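Fervidolysin (Fervidobacterium pennivorans, PDB 1R6V) is a calcium-binding, subtilisin-like serine protease that breaks keratin down into peptides, allowing its bacterium to grow on native feathers. Local coordinates at residues A[264-269]-A[279-284]; A[271-276]-A[308-313]. The protein carries 1 engineered substitution. All blocks are in the same frame, centred on the assembly; numbering follows the deposited sequence.

Interaction 1 of 2, residues A[264-269]-A[279-284]; sequences MNHSWG and EAFDYA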
loop_
_atom_site.group_PDB
_atom_site.type_symbol
_atom_site.label_atom_id
_atom_site.label_comp_id
_atom_site.label_asym_id
_atom_site.label_seq_id
_atom_site.Cartn_x
_atom_site.Cartn_y
_atom_site.Cartn_z
ATOM N N MET A 264 -10.707 1.739 -12.274
ATOM C CA MET A 264 -11.079 2.560 -11.106
ATOM C C MET A 264 -10.231 3.814 -11.079
ATOM O O MET A 264 -9.061 3.775 -11.443
ATOM C CB MET A 264 -10.822 1.812 -9.791
ATOM C CG MET A 264 -11.498 0.435 -9.716
ATOM S SD MET A 264 -11.722 -0.145 -7.968
ATOM C CE MET A 264 -11.889 -1.950 -8.262
ATOM N N ASN A 265 -10.822 4.909 -10.611
ATOM C CA ASN A 265 -10.120 6.187 -10.516
ATOM C C ASN A 265 -9.906 6.488 -9.027
ATOM O O ASN A 265 -10.857 6.451 -8.254
ATOM C CB ASN A 265 -10.956 7.292 -11.172
ATOM C CG ASN A 265 -10.252 8.642 -11.130
ATOM O OD1 ASN A 265 -10.396 9.413 -10.165
ATOM N ND2 ASN A 265 -9.462 8.918 -12.158
ATOM N N HIS A 266 -8.657 6.736 -8.637
ATOM C CA HIS A 266 -8.294 7.034 -7.239
ATOM C C HIS A 266 -7.480 8.317 -7.113
ATOM O O HIS A 266 -6.465 8.466 -7.798
ATOM C CB HIS A 266 -7.387 5.946 -6.655
ATOM C CG HIS A 266 -7.976 4.573 -6.670
ATOM N ND1 HIS A 266 -8.720 4.067 -5.620
ATOM C CD2 HIS A 266 -7.924 3.600 -7.609
ATOM C CE1 HIS A 266 -9.105 2.835 -5.923
ATOM N NE2 HIS A 266 -8.633 2.530 -7.123
ATOM N N SER A 267 -7.888 9.227 -6.238
ATOM C CA SER A 267 -7.085 10.429 -6.017
ATOM C C SER A 267 -7.062 10.695 -4.522
ATOM O O SER A 267 -7.606 11.691 -4.031
ATOM C CB SER A 267 -7.656 11.624 -6.774
ATOM O OG SER A 267 -7.439 11.444 -8.171
ATOM N N TRP A 268 -6.439 9.767 -3.807
ATOM C CA TRP A 268 -6.299 9.829 -2.359
ATOM C C TRP A 268 -5.046 9.072 -1.958
ATOM O O TRP A 268 -4.455 8.347 -2.762
ATOM C CB TRP A 268 -7.517 9.191 -1.687
ATOM C CG TRP A 268 -7.753 7.735 -2.118
ATOM C CD1 TRP A 268 -8.389 7.303 -3.254
ATOM C CD2 TRP A 268 -7.324 6.553 -1.426
ATOM N NE1 TRP A 268 -8.381 5.914 -3.306
ATOM C CE2 TRP A 268 -7.732 5.438 -2.200
ATOM C CE3 TRP A 268 -6.630 6.325 -0.225
ATOM C CZ2 TRP A 268 -7.470 4.122 -1.813
ATOM C CZ3 TRP A 268 -6.373 5.018 0.158
ATOM C CH2 TRP A 268 -6.793 3.931 -0.636
ATOM N N GLY A 269 -4.629 9.236 -0.710
ATOM C CA GLY A 269 -3.464 8.509 -0.271
ATOM C C GLY A 269 -2.958 8.870 1.099
ATOM O O GLY A 269 -3.499 9.753 1.765
ATOM N N GLU A 279 -3.268 -5.995 -0.911
ATOM C CA GLU A 279 -4.071 -7.159 -1.289
ATOM C C GLU A 279 -5.295 -6.780 -2.107
ATOM O O GLU A 279 -5.664 -7.466 -3.060
ATOM C CB GLU A 279 -4.536 -7.930 -0.050
ATOM C CG GLU A 279 -3.505 -8.799 0.595
ATOM C CD GLU A 279 -3.004 -9.905 -0.328
ATOM O OE1 GLU A 279 -3.775 -10.809 -0.705
ATOM O OE2 GLU A 279 -1.824 -9.864 -0.667
ATOM N N ALA A 280 -5.946 -5.682 -1.736
ATOM C CA ALA A 280 -7.129 -5.245 -2.457
ATOM C C ALA A 280 -6.776 -4.778 -3.876
ATOM O O ALA A 280 -7.484 -5.085 -4.839
ATOM C CB ALA A 280 -7.805 -4.130 -1.690
ATOM N N PHE A 281 -5.706 -4.003 -3.993
ATOM C CA PHE A 281 -5.288 -3.542 -5.305
ATOM C C PHE A 281 -4.867 -4.704 -6.179
ATOM O O PHE A 281 -5.194 -4.734 -7.369
ATOM C CB PHE A 281 -4.148 -2.531 -5.190
ATOM C CG PHE A 281 -4.620 -1.116 -5.208
ATOM C CD1 PHE A 281 -5.403 -0.611 -4.171
ATOM C CD2 PHE A 281 -4.341 -0.303 -6.299
ATOM C CE1 PHE A 281 -5.918 0.705 -4.223
ATOM C CE2 PHE A 281 -4.847 1.016 -6.367
ATOM C CZ PHE A 281 -5.634 1.514 -5.330
ATOM N N ASP A 282 -4.165 -5.668 -5.591
ATOM C CA ASP A 282 -3.706 -6.832 -6.347
ATOM C C ASP A 282 -4.890 -7.723 -6.738
ATOM O O ASP A 282 -4.878 -8.357 -7.792
ATOM C CB ASP A 282 -2.659 -7.610 -5.533
ATOM C CG ASP A 282 -1.340 -6.844 -5.382
ATOM O OD1 ASP A 282 -1.194 -5.776 -6.032
ATOM O OD2 ASP A 282 -0.459 -7.311 -4.620
ATOM N N TYR A 283 -5.911 -7.773 -5.878
ATOM C CA TYR A 283 -7.126 -8.542 -6.157
ATOM C C TYR A 283 -7.801 -7.957 -7.398
ATOM O O TYR A 283 -8.199 -8.664 -8.324
ATOM C CB TYR A 283 -8.103 -8.416 -4.990
ATOM C CG TYR A 283 -9.435 -9.121 -5.162
ATOM C CD1 TYR A 283 -9.584 -10.460 -4.801
ATOM C CD2 TYR A 283 -10.566 -8.429 -5.611
ATOM C CE1 TYR A 283 -10.831 -11.086 -4.870
ATOM C CE2 TYR A 283 -11.812 -9.043 -5.685
ATOM C CZ TYR A 283 -11.936 -10.372 -5.311
ATOM O OH TYR A 283 -13.158 -10.997 -5.372
ATOM N N ALA A 284 -7.949 -6.638 -7.405
ATOM C CA ALA A 284 -8.581 -6.011 -8.538
ATOM C C ALA A 284 -7.773 -6.263 -9.827
ATOM O O ALA A 284 -8.341 -6.625 -10.859
ATOM C CB ALA A 284 -8.728 -4.491 -8.272
#

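Interaction 2 of 2, residues A[271-276]-A[308-313]; sequences WGYSYT and AGYPGV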
loop_
_atom_site.group_PDB
_atom_site.type_symbol
_atom_site.label_atom_id
_atom_site.label_comp_id
_atom_site.label_asym_id
_atom_site.label_seq_id
_atom_site.Cartn_x
_atom_site.Cartn_y
_atom_site.Cartn_z
ATOM N N TRP A 271 0.809 8.023 3.928
ATOM C CA TRP A 271 2.133 7.450 4.148
ATOM C C TRP A 271 2.168 5.930 4.400
ATOM O O TRP A 271 3.068 5.223 3.930
ATOM C CB TRP A 271 2.796 8.162 5.346
ATOM C CG TRP A 271 3.968 7.415 5.928
ATOM C CD1 TRP A 271 5.257 7.443 5.492
ATOM C CD2 TRP A 271 3.933 6.467 7.012
ATOM N NE1 TRP A 271 6.027 6.573 6.227
ATOM C CE2 TRP A 271 5.241 5.962 7.165
ATOM C CE3 TRP A 271 2.923 6.000 7.859
ATOM C CZ2 TRP A 271 5.566 5.004 8.134
ATOM C CZ3 TRP A 271 3.246 5.046 8.825
ATOM C CH2 TRP A 271 4.557 4.560 8.952
ATOM N N GLY A 272 1.179 5.434 5.127
ATOM C CA GLY A 272 1.172 4.028 5.501
ATOM C C GLY A 272 1.157 2.935 4.456
ATOM O O GLY A 272 0.290 2.928 3.592
ATOM N N TYR A 273 2.123 2.015 4.534
ATOM C CA TYR A 273 2.165 0.874 3.614
ATOM C C TYR A 273 1.198 -0.104 4.248
ATOM O O TYR A 273 1.444 -0.602 5.348
ATOM C CB TYR A 273 3.543 0.214 3.587
ATOM C CG TYR A 273 3.679 -0.897 2.564
ATOM C CD1 TYR A 273 4.255 -0.652 1.324
ATOM C CD2 TYR A 273 3.264 -2.204 2.849
ATOM C CE1 TYR A 273 4.431 -1.670 0.399
ATOM C CE2 TYR A 273 3.436 -3.233 1.924
ATOM C CZ TYR A 273 4.028 -2.951 0.699
ATOM O OH TYR A 273 4.247 -3.958 -0.211
ATOM N N SER A 274 0.107 -0.391 3.558
ATOM C CA SER A 274 -0.905 -1.299 4.095
ATOM C C SER A 274 -0.892 -2.621 3.363
ATOM O O SER A 274 -0.983 -2.651 2.133
ATOM C CB SER A 274 -2.289 -0.647 3.961
ATOM O OG SER A 274 -3.353 -1.571 4.144
ATOM N N TYR A 275 -0.767 -3.719 4.101
ATOM C CA TYR A 275 -0.793 -5.020 3.442
ATOM C C TYR A 275 -2.190 -5.312 2.945
ATOM O O TYR A 275 -2.386 -6.004 1.933
ATOM C CB TYR A 275 -0.337 -6.119 4.386
ATOM C CG TYR A 275 1.164 -6.138 4.533
ATOM C CD1 TYR A 275 1.802 -5.323 5.460
ATOM C CD2 TYR A 275 1.949 -6.965 3.722
ATOM C CE1 TYR A 275 3.189 -5.333 5.586
ATOM C CE2 TYR A 275 3.339 -6.979 3.842
ATOM C CZ TYR A 275 3.942 -6.161 4.782
ATOM O OH TYR A 275 5.305 -6.205 4.947
ATOM N N THR A 276 -3.177 -4.805 3.674
ATOM C CA THR A 276 -4.562 -4.989 3.283
ATOM C C THR A 276 -4.861 -4.265 1.979
ATOM O O THR A 276 -5.477 -4.832 1.070
ATOM C CB THR A 276 -5.512 -4.463 4.375
ATOM O OG1 THR A 276 -5.337 -5.260 5.544
ATOM C CG2 THR A 276 -6.990 -4.562 3.929
ATOM N N ALA A 308 -0.723 5.082 -4.491
ATOM C CA ALA A 308 0.061 5.432 -5.682
ATOM C C ALA A 308 1.348 4.621 -5.827
ATOM O O ALA A 308 1.756 4.284 -6.941
ATOM C CB ALA A 308 0.401 6.947 -5.668
ATOM N N GLY A 309 1.986 4.317 -4.694
ATOM C CA GLY A 309 3.239 3.575 -4.699
ATOM C C GLY A 309 3.184 2.069 -4.900
ATOM O O GLY A 309 4.235 1.424 -4.959
ATOM N N TYR A 310 1.993 1.482 -4.988
ATOM C CA TYR A 310 1.932 0.027 -5.205
ATOM C C TYR A 310 2.269 -0.293 -6.662
ATOM O O TYR A 310 1.785 0.376 -7.581
ATOM C CB TYR A 310 0.536 -0.511 -4.879
ATOM C CG TYR A 310 0.193 -0.467 -3.397
ATOM C CD1 TYR A 310 -1.050 -0.000 -2.970
ATOM C CD2 TYR A 310 1.099 -0.912 -2.433
ATOM C CE1 TYR A 310 -1.385 0.031 -1.613
ATOM C CE2 TYR A 310 0.770 -0.888 -1.069
ATOM C CZ TYR A 310 -0.477 -0.413 -0.681
ATOM O OH TYR A 310 -0.818 -0.408 0.653
ATOM N N PRO A 311 3.097 -1.326 -6.898
ATOM C CA PRO A 311 3.440 -1.655 -8.285
ATOM C C PRO A 311 2.249 -2.085 -9.114
ATOM O O PRO A 311 1.370 -2.803 -8.626
ATOM C CB PRO A 311 4.485 -2.760 -8.136
ATOM C CG PRO A 311 4.124 -3.417 -6.811
ATOM C CD PRO A 311 3.803 -2.206 -5.951
ATOM N N GLY A 312 2.206 -1.607 -10.358
ATOM C CA GLY A 312 1.141 -1.978 -11.264
ATOM C C GLY A 312 0.100 -0.916 -11.569
ATOM O O GLY A 312 -0.580 -0.992 -12.600
ATOM N N VAL A 313 -0.061 0.050 -10.670
ATOM C CA VAL A 313 -1.042 1.099 -10.901
ATOM C C VAL A 313 -0.527 2.050 -11.972
ATOM O O VAL A 313 0.664 2.053 -12.286
ATOM C CB VAL A 313 -1.326 1.934 -9.627
ATOM C CG1 VAL A 313 -1.719 1.019 -8.484
ATOM C CG2 VAL A 313 -0.137 2.779 -9.268
#

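Interaction 1 of 2, residues A[264-269]-A[279-284]
The imidazole of His266 carries Phe281 on one face and Trp268 at its edge. The tip of the phenylalanine, CZ, stands 3.6 Å above the imidazole plane, over the centre of the ring, so that all five ring atoms of His266 lie within about 4 Å of it. The two planes are inclined at 41°, too steep for a parallel stack and too shallow for a T-shape. At the edge, Trp268 NE1 donates a hydrogen bond to His266 ND1 (3.0 Å, N-H...acceptor angle 154°). The indole nitrogen lies nearly in the imidazole plane, though the bond is slightly tilted from the plane of the indole. Because ND1 accepts here, the geometry is consistent with a proton carried by NE2, and the bond should hold the imidazole against rotation while Phe281 presses on its face. Trp268 also reaches Phe281 directly, CZ2 lying near the plane of the phenyl ring at its edge, 4.5 Å from Phe281 CE1. The two segments belong to a beta-alpha-beta unit of the subtilase fold, in which strand 263-269 and strand 290-294 run parallel and helix 275-286 connects them. Met264 and His266 face this helix, whereas Asn265 faces helix 380-397 and bonds to Thr388. Two residues earlier on the strand than His266, Met264 runs out nearly straight beyond CG (chi2 -158°), which carries its CE to 4.1 Å from Ala284 CB. Thr257 of helix 246-258 touches both of these side chains, and Met291 packs against Met264, His266 and Phe281. The side chain of Trp268 lies about 6 Å from that of Asp162, the inferred charge-relay aspartate.

Interaction 2 of 2, residues A[271-276]-A[308-313]
Tyr310 turns its CG beside the backbone N and opposite the carbonyl carbon (chi1 -69°), sending its phenol across to the 271-276 segment, while Tyr273 swings the other way, CG opposite its own N (chi1 -175°), and offers a ring face. The edge of Tyr310 meets that face in a T-shaped pair, with planes at 79° and centroids 5.6 Å apart. The approach is off-centre: Tyr310 CE2 sits above the rim of the Tyr273 ring, 4.0 Å from CE1. Beyond this edge the phenol oxygen meets the backbone of Ser274. Ser274 N donates to Tyr310 OH over 3.0 Å in a noticeably bent bond, Ser274 O lies 2.7 Å from the same OH, and the serine CB packs against it at 3.6 Å. A phenylalanine in place of Tyr310 would probably keep the ring contact but leave the buried Ser274 N without this acceptor. At the other edge of its ring, Tyr273 CE2 stands 4.0 Å over the centre of the Tyr275 ring. Tyr273 OH accepts a hydrogen bond from the backbone N of Lys481 and Tyr275 OH bonds to Thr482 O, linking this corner to the neighbouring beta-sandwich domain, while Glu93 of the propeptide bonds to Tyr275 N and Thr276 OG1. Tyr310 itself begins a type II beta turn ending at Val313, with Gly312 at the position whose backbone angles call for glycine. Ser274, whose OG bonds to Met277 N, is the N-cap of helix 275-286, and the arrangement is thus a helix start in the subtilase domain braced by a tyrosine from the loop before strand 314-322.

Both contacts are buried and both use helix 275-286, at different places: interaction 1 packs its body against strand 263-269, whereas interaction 2 fixes the loop and N-cap that start it. Interaction 1 belongs to the interior of the catalytic domain, with Trp268 near the inferred charge-relay residues Asp162 and Ser381, and is chiefly apolar and aromatic, with no hydrogen bond across the segments; its side-chain hydrogen bond lies within 264-269. Interaction 2 lies away from the annotated sites, where propeptide and beta-sandwich domain approach, and joins ring packing to a backbone-to-phenol hydrogen bond. The two meet where Phe281 CD2 touches Val313 CG1 at 3.7 Å, and their segments alternate along the chain.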